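Local coordinates for COMB10 (Helicobacter pylori, PDB 2BHV), which is a core subunit of the Com type IV secretion system and belongs to the TrbI/VirB10 family, probably acting in the periplasm, at residues P49-T54 with Q67-I72; K87-Y92 with R109-H114. All blocks are in the same frame, centred on the assembly; numbering follows the deposited sequence.

Contact 1. Residues P49-T54 with Q67-I72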
ATOM      1  N   PRO A  49      22.714 -14.590 -19.769  1.00 45.44           N
ATOM      2  CA  PRO A  49      22.146 -15.254 -18.613  1.00 45.38           C
ATOM      3  C   PRO A  49      23.190 -15.461 -17.512  1.00 45.18           C
ATOM      4  O   PRO A  49      24.315 -15.879 -17.779  1.00 45.08           O
ATOM      5  CB  PRO A  49      21.677 -16.582 -19.179  1.00 45.34           C
ATOM      6  CG  PRO A  49      22.596 -16.835 -20.308  1.00 45.54           C
ATOM      7  CD  PRO A  49      22.953 -15.519 -20.881  1.00 45.35           C
ATOM      8  N   ALA A  50      22.811 -15.148 -16.284  1.00 45.20           N
ATOM      9  CA  ALA A  50      23.704 -15.294 -15.152  1.00 45.25           C
ATOM     10  C   ALA A  50      22.902 -15.628 -13.906  1.00 45.38           C
ATOM     11  O   ALA A  50      21.697 -15.375 -13.838  1.00 45.59           O
ATOM     12  CB  ALA A  50      24.518 -14.027 -14.944  1.00 45.16           C
ATOM     13  N   PHE A  51      23.573 -16.217 -12.929  1.00 45.34           N
ATOM     14  CA  PHE A  51      22.988 -16.436 -11.626  1.00 45.46           C
ATOM     15  C   PHE A  51      23.789 -15.702 -10.561  1.00 45.51           C
ATOM     16  O   PHE A  51      25.002 -15.532 -10.707  1.00 45.45           O
ATOM     17  CB  PHE A  51      22.870 -17.936 -11.305  1.00 45.61           C
ATOM     18  CG  PHE A  51      24.197 -18.667 -11.189  1.00 45.86           C
ATOM     19  CD1 PHE A  51      24.852 -18.758  -9.963  1.00 46.40           C
ATOM     20  CD2 PHE A  51      24.759 -19.307 -12.294  1.00 45.73           C
ATOM     21  CE1 PHE A  51      26.059 -19.445  -9.847  1.00 46.23           C
ATOM     22  CE2 PHE A  51      25.958 -19.982 -12.188  1.00 45.22           C
ATOM     23  CZ  PHE A  51      26.609 -20.056 -10.964  1.00 45.85           C
ATOM     24  N   LEU A  52      23.103 -15.265  -9.500  1.00 45.50           N
ATOM     25  CA  LEU A  52      23.740 -14.497  -8.441  1.00 45.34           C
ATOM     26  C   LEU A  52      24.434 -15.393  -7.448  1.00 45.49           C
ATOM     27  O   LEU A  52      23.827 -16.334  -6.937  1.00 45.51           O
ATOM     28  CB  LEU A  52      22.714 -13.668  -7.700  1.00 45.29           C
ATOM     29  CG  LEU A  52      21.932 -12.595  -8.450  1.00 45.31           C
ATOM     30  CD1 LEU A  52      21.017 -11.874  -7.476  1.00 44.86           C
ATOM     31  CD2 LEU A  52      22.864 -11.602  -9.151  1.00 45.44           C
ATOM     32  N   ILE A  53      25.706 -15.089  -7.178  1.00 45.66           N
ATOM     33  CA  ILE A  53      26.495 -15.786  -6.163  1.00 45.75           C
ATOM     34  C   ILE A  53      26.268 -15.118  -4.819  1.00 45.78           C
ATOM     35  O   ILE A  53      26.299 -15.764  -3.788  1.00 46.14           O
ATOM     36  CB  ILE A  53      28.000 -15.788  -6.524  1.00 45.73           C
ATOM     37  CG1 ILE A  53      28.234 -16.624  -7.780  1.00 45.77           C
ATOM     38  CG2 ILE A  53      28.841 -16.325  -5.384  1.00 45.90           C
ATOM     39  CD1 ILE A  53      29.507 -16.264  -8.522  1.00 46.47           C
ATOM     40  N   THR A  54      26.013 -13.819  -4.855  1.00 45.95           N
ATOM     41  CA  THR A  54      25.837 -12.988  -3.669  1.00 46.04           C
ATOM     42  C   THR A  54      24.401 -12.492  -3.618  1.00 46.11           C
ATOM     43  O   THR A  54      23.846 -12.168  -4.653  1.00 46.30           O
ATOM     44  CB  THR A  54      26.785 -11.786  -3.759  1.00 46.17           C
ATOM     45  OG1 THR A  54      28.108 -12.221  -3.423  1.00 45.83           O
ATOM     46  CG2 THR A  54      26.365 -10.634  -2.831  1.00 46.61           C
ATOM     47  N   GLN A  67      27.449 -14.978 -12.034  1.00 45.57           N
ATOM     48  CA  GLN A  67      28.240 -15.829 -12.888  1.00 45.43           C
ATOM     49  C   GLN A  67      27.543 -16.136 -14.204  1.00 45.35           C
ATOM     50  O   GLN A  67      26.421 -16.587 -14.220  1.00 45.45           O
ATOM     51  CB  GLN A  67      28.565 -17.112 -12.170  1.00 45.44           C
ATOM     52  CG  GLN A  67      29.656 -17.859 -12.853  1.00 46.01           C
ATOM     53  CD  GLN A  67      29.954 -19.151 -12.200  1.00 46.15           C
ATOM     54  OE1 GLN A  67      29.688 -20.200 -12.766  1.00 45.99           O
ATOM     55  NE2 GLN A  67      30.520 -19.098 -11.001  1.00 46.49           N
ATOM     56  N   VAL A  68      28.236 -15.896 -15.310  1.00 45.48           N
ATOM     57  CA  VAL A  68      27.660 -16.051 -16.642  1.00 45.50           C
ATOM     58  C   VAL A  68      27.446 -17.526 -16.956  1.00 45.55           C
ATOM     59  O   VAL A  68      28.318 -18.351 -16.698  1.00 45.63           O
ATOM     60  CB  VAL A  68      28.537 -15.381 -17.716  1.00 45.44           C
ATOM     61  CG1 VAL A  68      27.867 -15.474 -19.068  1.00 46.07           C
ATOM     62  CG2 VAL A  68      28.772 -13.932 -17.372  1.00 44.89           C
ATOM     63  N   GLU A  69      26.287 -17.853 -17.518  1.00 45.63           N
ATOM     64  CA  GLU A  69      25.881 -19.254 -17.655  1.00 45.73           C
ATOM     65  C   GLU A  69      26.265 -19.939 -18.960  1.00 45.95           C
ATOM     66  O   GLU A  69      26.182 -21.156 -19.056  1.00 46.28           O
ATOM     67  CB  GLU A  69      24.387 -19.406 -17.400  1.00 45.36           C
ATOM     68  CG  GLU A  69      24.018 -19.162 -15.969  1.00 45.05           C
ATOM     69  CD  GLU A  69      22.584 -19.463 -15.691  1.00 45.97           C
ATOM     70  OE1 GLU A  69      22.175 -20.626 -15.817  1.00 46.04           O
ATOM     71  OE2 GLU A  69      21.850 -18.528 -15.336  1.00 48.10           O
ATOM     72  N   SER A  70      26.689 -19.168 -19.955  1.00 46.19           N
ATOM     73  CA  SER A  70      27.067 -19.719 -21.261  1.00 46.47           C
ATOM     74  C   SER A  70      27.894 -18.722 -22.051  1.00 46.54           C
ATOM     75  O   SER A  70      27.831 -17.518 -21.793  1.00 46.54           O
ATOM     76  CB  SER A  70      25.824 -20.098 -22.065  1.00 46.60           C
ATOM     77  OG  SER A  70      24.907 -19.023 -22.112  1.00 46.89           O
ATOM     78  N   ASP A  71      28.662 -19.225 -23.017  1.00 46.56           N
ATOM     79  CA  ASP A  71      29.497 -18.374 -23.857  1.00 46.64           C
ATOM     80  C   ASP A  71      28.686 -17.295 -24.563  1.00 46.60           C
ATOM     81  O   ASP A  71      27.606 -17.563 -25.089  1.00 46.57           O
ATOM     82  CB  ASP A  71      30.225 -19.205 -24.905  1.00 46.75           C
ATOM     83  CG  ASP A  71      31.294 -20.086 -24.315  1.00 47.21           C
ATOM     84  OD1 ASP A  71      31.916 -19.696 -23.306  1.00 47.49           O
ATOM     85  OD2 ASP A  71      31.518 -21.177 -24.878  1.00 48.01           O
ATOM     86  N   ILE A  72      29.216 -16.078 -24.562  1.00 46.47           N
ATOM     87  CA  ILE A  72      28.595 -14.979 -25.274  1.00 46.61           C
ATOM     88  C   ILE A  72      29.432 -14.634 -26.508  1.00 46.72           C
ATOM     89  O   ILE A  72      30.568 -14.200 -26.396  1.00 46.76           O
ATOM     90  CB  ILE A  72      28.394 -13.741 -24.372  1.00 46.45           C
ATOM     91  CG1 ILE A  72      27.802 -14.152 -23.020  1.00 46.23           C
ATOM     92  CG2 ILE A  72      27.528 -12.689 -25.081  1.00 46.21           C
ATOM     93  CD1 ILE A  72      26.472 -14.869 -23.101  1.00 46.03           C
TER

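Contact 2. Residues K87-Y92 with R109-H114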
ATOM      1  N   LYS A  87      32.841 -14.210 -13.941  1.00 46.01           N
ATOM      2  CA  LYS A  87      32.208 -13.505 -12.857  1.00 45.97           C
ATOM      3  C   LYS A  87      31.866 -12.100 -13.340  1.00 45.99           C
ATOM      4  O   LYS A  87      32.661 -11.479 -14.043  1.00 45.93           O
ATOM      5  CB  LYS A  87      33.137 -13.463 -11.648  1.00 45.79           C
ATOM      6  CG  LYS A  87      32.991 -14.637 -10.671  1.00 46.11           C
ATOM      7  CD  LYS A  87      32.756 -16.011 -11.353  1.00 46.18           C
ATOM      8  CE  LYS A  87      33.652 -17.120 -10.762  1.00 46.87           C
ATOM      9  NZ  LYS A  87      33.718 -17.141  -9.268  1.00 46.63           N
ATOM     10  N   VAL A  88      30.673 -11.614 -12.993  1.00 45.95           N
ATOM     11  CA  VAL A  88      30.318 -10.210 -13.221  1.00 45.74           C
ATOM     12  C   VAL A  88      30.200  -9.521 -11.883  1.00 45.72           C
ATOM     13  O   VAL A  88      29.460  -9.972 -11.009  1.00 45.83           O
ATOM     14  CB  VAL A  88      28.976 -10.037 -13.979  1.00 45.70           C
ATOM     15  CG1 VAL A  88      28.890  -8.642 -14.583  1.00 45.74           C
ATOM     16  CG2 VAL A  88      28.819 -11.074 -15.071  1.00 45.50           C
ATOM     17  N   ILE A  89      30.937  -8.436 -11.713  1.00 45.76           N
ATOM     18  CA  ILE A  89      30.918  -7.717 -10.448  1.00 45.91           C
ATOM     19  C   ILE A  89      30.103  -6.445 -10.600  1.00 46.00           C
ATOM     20  O   ILE A  89      30.356  -5.633 -11.497  1.00 46.03           O
ATOM     21  CB  ILE A  89      32.339  -7.412  -9.948  1.00 45.82           C
ATOM     22  CG1 ILE A  89      33.110  -8.712  -9.758  1.00 46.04           C
ATOM     23  CG2 ILE A  89      32.297  -6.637  -8.657  1.00 45.71           C
ATOM     24  CD1 ILE A  89      34.606  -8.531  -9.733  1.00 47.21           C
ATOM     25  N   GLY A  90      29.113  -6.291  -9.725  1.00 46.07           N
ATOM     26  CA  GLY A  90      28.253  -5.116  -9.711  1.00 46.03           C
ATOM     27  C   GLY A  90      28.103  -4.475  -8.338  1.00 45.99           C
ATOM     28  O   GLY A  90      28.461  -5.067  -7.321  1.00 45.75           O
ATOM     29  N   TYR A  91      27.571  -3.253  -8.321  1.00 46.00           N
ATOM     30  CA  TYR A  91      27.286  -2.545  -7.092  1.00 45.95           C
ATOM     31  C   TYR A  91      25.855  -2.103  -7.150  1.00 46.04           C
ATOM     32  O   TYR A  91      25.394  -1.648  -8.177  1.00 46.06           O
ATOM     33  CB  TYR A  91      28.226  -1.357  -6.936  1.00 45.88           C
ATOM     34  CG  TYR A  91      29.664  -1.779  -6.905  1.00 45.86           C
ATOM     35  CD1 TYR A  91      30.262  -2.200  -5.719  1.00 46.09           C
ATOM     36  CD2 TYR A  91      30.430  -1.792  -8.064  1.00 46.15           C
ATOM     37  CE1 TYR A  91      31.598  -2.617  -5.686  1.00 46.02           C
ATOM     38  CE2 TYR A  91      31.765  -2.206  -8.045  1.00 46.33           C
ATOM     39  CZ  TYR A  91      32.336  -2.616  -6.858  1.00 46.05           C
ATOM     40  OH  TYR A  91      33.642  -3.017  -6.859  1.00 46.11           O
ATOM     41  N   TYR A  92      25.145  -2.269  -6.047  1.00 46.27           N
ATOM     42  CA  TYR A  92      23.716  -2.042  -6.026  1.00 46.61           C
ATOM     43  C   TYR A  92      23.310  -1.132  -4.880  1.00 47.09           C
ATOM     44  O   TYR A  92      23.962  -1.118  -3.827  1.00 47.05           O
ATOM     45  CB  TYR A  92      22.961  -3.369  -5.920  1.00 46.53           C
ATOM     46  CG  TYR A  92      23.098  -4.089  -4.574  1.00 46.74           C
ATOM     47  CD1 TYR A  92      22.236  -3.797  -3.505  1.00 46.31           C
ATOM     48  CD2 TYR A  92      24.073  -5.071  -4.378  1.00 46.54           C
ATOM     49  CE1 TYR A  92      22.342  -4.449  -2.298  1.00 46.03           C
ATOM     50  CE2 TYR A  92      24.191  -5.730  -3.161  1.00 46.48           C
ATOM     51  CZ  TYR A  92      23.317  -5.415  -2.125  1.00 46.67           C
ATOM     52  OH  TYR A  92      23.425  -6.061  -0.904  1.00 47.01           O
ATOM     53  N   ARG A 109      32.521  -4.551 -13.728  1.00 46.60           N
ATOM     54  CA  ARG A 109      33.484  -5.358 -14.481  1.00 46.56           C
ATOM     55  C   ARG A 109      33.186  -6.843 -14.557  1.00 46.40           C
ATOM     56  O   ARG A 109      32.494  -7.393 -13.703  1.00 46.38           O
ATOM     57  CB  ARG A 109      34.931  -5.096 -14.047  1.00 46.63           C
ATOM     58  CG  ARG A 109      35.358  -5.659 -12.706  1.00 46.78           C
ATOM     59  CD  ARG A 109      36.774  -5.133 -12.346  1.00 46.89           C
ATOM     60  NE  ARG A 109      37.268  -5.639 -11.062  1.00 48.10           N
ATOM     61  CZ  ARG A 109      36.817  -5.251  -9.857  1.00 49.18           C
ATOM     62  NH1 ARG A 109      35.836  -4.333  -9.752  1.00 49.15           N
ATOM     63  NH2 ARG A 109      37.345  -5.786  -8.744  1.00 48.56           N
ATOM     64  N   ILE A 110      33.702  -7.462 -15.617  1.00 46.31           N
ATOM     65  CA  ILE A 110      33.583  -8.896 -15.860  1.00 46.33           C
ATOM     66  C   ILE A 110      34.975  -9.515 -15.783  1.00 46.43           C
ATOM     67  O   ILE A 110      35.903  -9.019 -16.415  1.00 46.74           O
ATOM     68  CB  ILE A 110      33.012  -9.183 -17.258  1.00 46.29           C
ATOM     69  CG1 ILE A 110      31.636  -8.533 -17.438  1.00 46.46           C
ATOM     70  CG2 ILE A 110      32.925 -10.679 -17.513  1.00 46.21           C
ATOM     71  CD1 ILE A 110      31.218  -8.343 -18.905  1.00 46.07           C
ATOM     72  N   ILE A 111      35.120 -10.585 -15.003  1.00 46.41           N
ATOM     73  CA  ILE A 111      36.383 -11.314 -14.924  1.00 46.45           C
ATOM     74  C   ILE A 111      36.231 -12.695 -15.558  1.00 46.50           C
ATOM     75  O   ILE A 111      35.466 -13.530 -15.063  1.00 46.61           O
ATOM     76  CB  ILE A 111      36.893 -11.438 -13.469  1.00 46.39           C
ATOM     77  CG1 ILE A 111      37.038 -10.044 -12.839  1.00 46.35           C
ATOM     78  CG2 ILE A 111      38.212 -12.214 -13.430  1.00 46.25           C
ATOM     79  CD1 ILE A 111      37.401 -10.056 -11.357  1.00 46.61           C
ATOM     80  N   THR A 112      36.943 -12.929 -16.662  1.00 46.42           N
ATOM     81  CA  THR A 112      36.852 -14.216 -17.345  1.00 46.61           C
ATOM     82  C   THR A 112      37.562 -15.299 -16.527  1.00 46.75           C
ATOM     83  O   THR A 112      38.400 -14.995 -15.672  1.00 46.66           O
ATOM     84  CB  THR A 112      37.409 -14.193 -18.805  1.00 46.86           C
ATOM     85  OG1 THR A 112      38.850 -14.118 -18.796  1.00 47.42           O
ATOM     86  CG2 THR A 112      36.795 -13.059 -19.627  1.00 46.30           C
ATOM     87  N   PRO A 113      37.224 -16.572 -16.777  1.00 46.91           N
ATOM     88  CA  PRO A 113      37.835 -17.655 -16.024  1.00 47.06           C
ATOM     89  C   PRO A 113      39.370 -17.683 -16.161  1.00 47.30           C
ATOM     90  O   PRO A 113      40.078 -18.151 -15.244  1.00 47.32           O
ATOM     91  CB  PRO A 113      37.219 -18.904 -16.659  1.00 47.06           C
ATOM     92  CG  PRO A 113      35.945 -18.431 -17.267  1.00 47.07           C
ATOM     93  CD  PRO A 113      36.258 -17.073 -17.771  1.00 46.93           C
ATOM     94  N   HIS A 114      39.883 -17.200 -17.290  1.00 47.33           N
ATOM     95  CA  HIS A 114      41.329 -17.111 -17.455  1.00 47.52           C
ATOM     96  C   HIS A 114      41.912 -15.903 -16.745  1.00 47.50           C
ATOM     97  O   HIS A 114      43.120 -15.827 -16.555  1.00 47.72           O
ATOM     98  CB  HIS A 114      41.727 -17.144 -18.929  1.00 47.59           C
ATOM     99  CG  HIS A 114      41.845 -18.535 -19.478  1.00 48.73           C
ATOM    100  ND1 HIS A 114      41.263 -19.633 -18.863  1.00 49.30           N
ATOM    101  CD2 HIS A 114      42.465 -19.011 -20.586  1.00 49.09           C
ATOM    102  CE1 HIS A 114      41.531 -20.724 -19.561  1.00 49.09           C
ATOM    103  NE2 HIS A 114      42.254 -20.374 -20.616  1.00 49.96           N
TER

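Contact 1. Residues P49-T54 with Q67-I72
F51 and Q67 face each other as an antiparallel hydrogen-bonded pair, and their side chains run the same way out of the sheet. CB of Q67 lies over one face of the F51 ring, 4.0 Å from its centroid and displaced toward the rim, which meets the geometry of a CH-pi contact. Farther out, OE1 of Q67 comes 3.6 Å from CZ of F51, with amide and ring planes 57° apart, so the amide leans against the ring rather than stacking on it. The phenyl group is put there by chi1 of 64°, which sets CG of F51 between its own N and C. The ring's edge is met in plane by CG of E69, 3.8 Å from CD2 of F51, while CD1 of I53, just past the end of strand 48-52, also reaches CB of Q67. Backbone bonds fix this register: N of F51 to O of Q67 at 3.1 Å, N of Q67 to O of F51 at 2.8 Å. One residue pair on, A50 and V68 form a non-hydrogen-bonded pair with CA atoms 4.3 Å apart, and N of E69 then donates to O of P49 at 2.8 Å. Strand 62-68 ends at V68, so this bond comes from the first loop residue; next along, CG of P49 lies 3.7 Å from OG of S70. The carboxylate of E69 turns to R221, its salt-bridge partner. A50 pairs through its backbone with V222 of strand 221-226, while V68 packs on V88 of strand 87-94; strands 48-52 and 62-68 are thus interior to the large mixed sheet.

Contact 2. Residues K87-Y92 with R109-H114
I89 and R109 extend their side chains alongside each other, pointing the same way, and organise the contact. CD1 of I89 sits over the centre of the R109 guanidinium, 4.0 Å from CZ of R109, so a methyl group covers one face of the flat cation. The arginine reaches this place with CG between its own N and C (chi1 73°) and the chain extended from there to NE. Y91 approaches the same group differently: its OH lies in the guanidinium plane at the edge, 3.9 Å from NH1 of R109, with ring and guanidinium planes only 28° apart, as neighbours rather than a bonded pair. I111, two residues on from R109, also reaches the tip of I89, the side chains at a slant and CD1 of I89 3.6 Å from CD1 of I111. On the opposite face V88 and I110 run side by side, and CG1 of V88 is 4.0 Å from CG1 of I110. Four backbone bonds set the register that brings these side chains together. The straightest runs from N of I89 to O of R109 (2.7 Å, 175° at the hydrogen); its return bond from N of R109 to O of I89 is longer, 3.3 Å. K87 and I111 exchange a second pair, leaving V88 and I110 as the non-hydrogen-bonded pair between. The two segments belong to the beta hairpin of strands 87-94 and 103-111. Strand 62-68 flanks it, sharing backbone bonds between A66 and V88 and between V64 and G90; on the other side I110 packs against I118 of strand 117-119.

In the fold
Both contacts join neighbouring antiparallel strands of one mixed sheet, and their centres are about 10 Å apart. The order 48-52, 62-68, 87-94, 103-111 makes them successive. They meet on both faces of the sheet: CG2 of V68 lies 3.7 Å from CG2 of V88, and NE2 of Q67 packs against CE of K87, also at 3.7 Å. The face of A50, V68, V88 and I110 is buried in both; the other carries partly exposed F51 and Q67 in contact 1, but in contact 2 the buried I89 beside partly exposed K87, R109 and I111. There the chemistry diverges: an aromatic ring against an amide chain in contact 1, an isoleucine methyl over a guanidinium in contact 2.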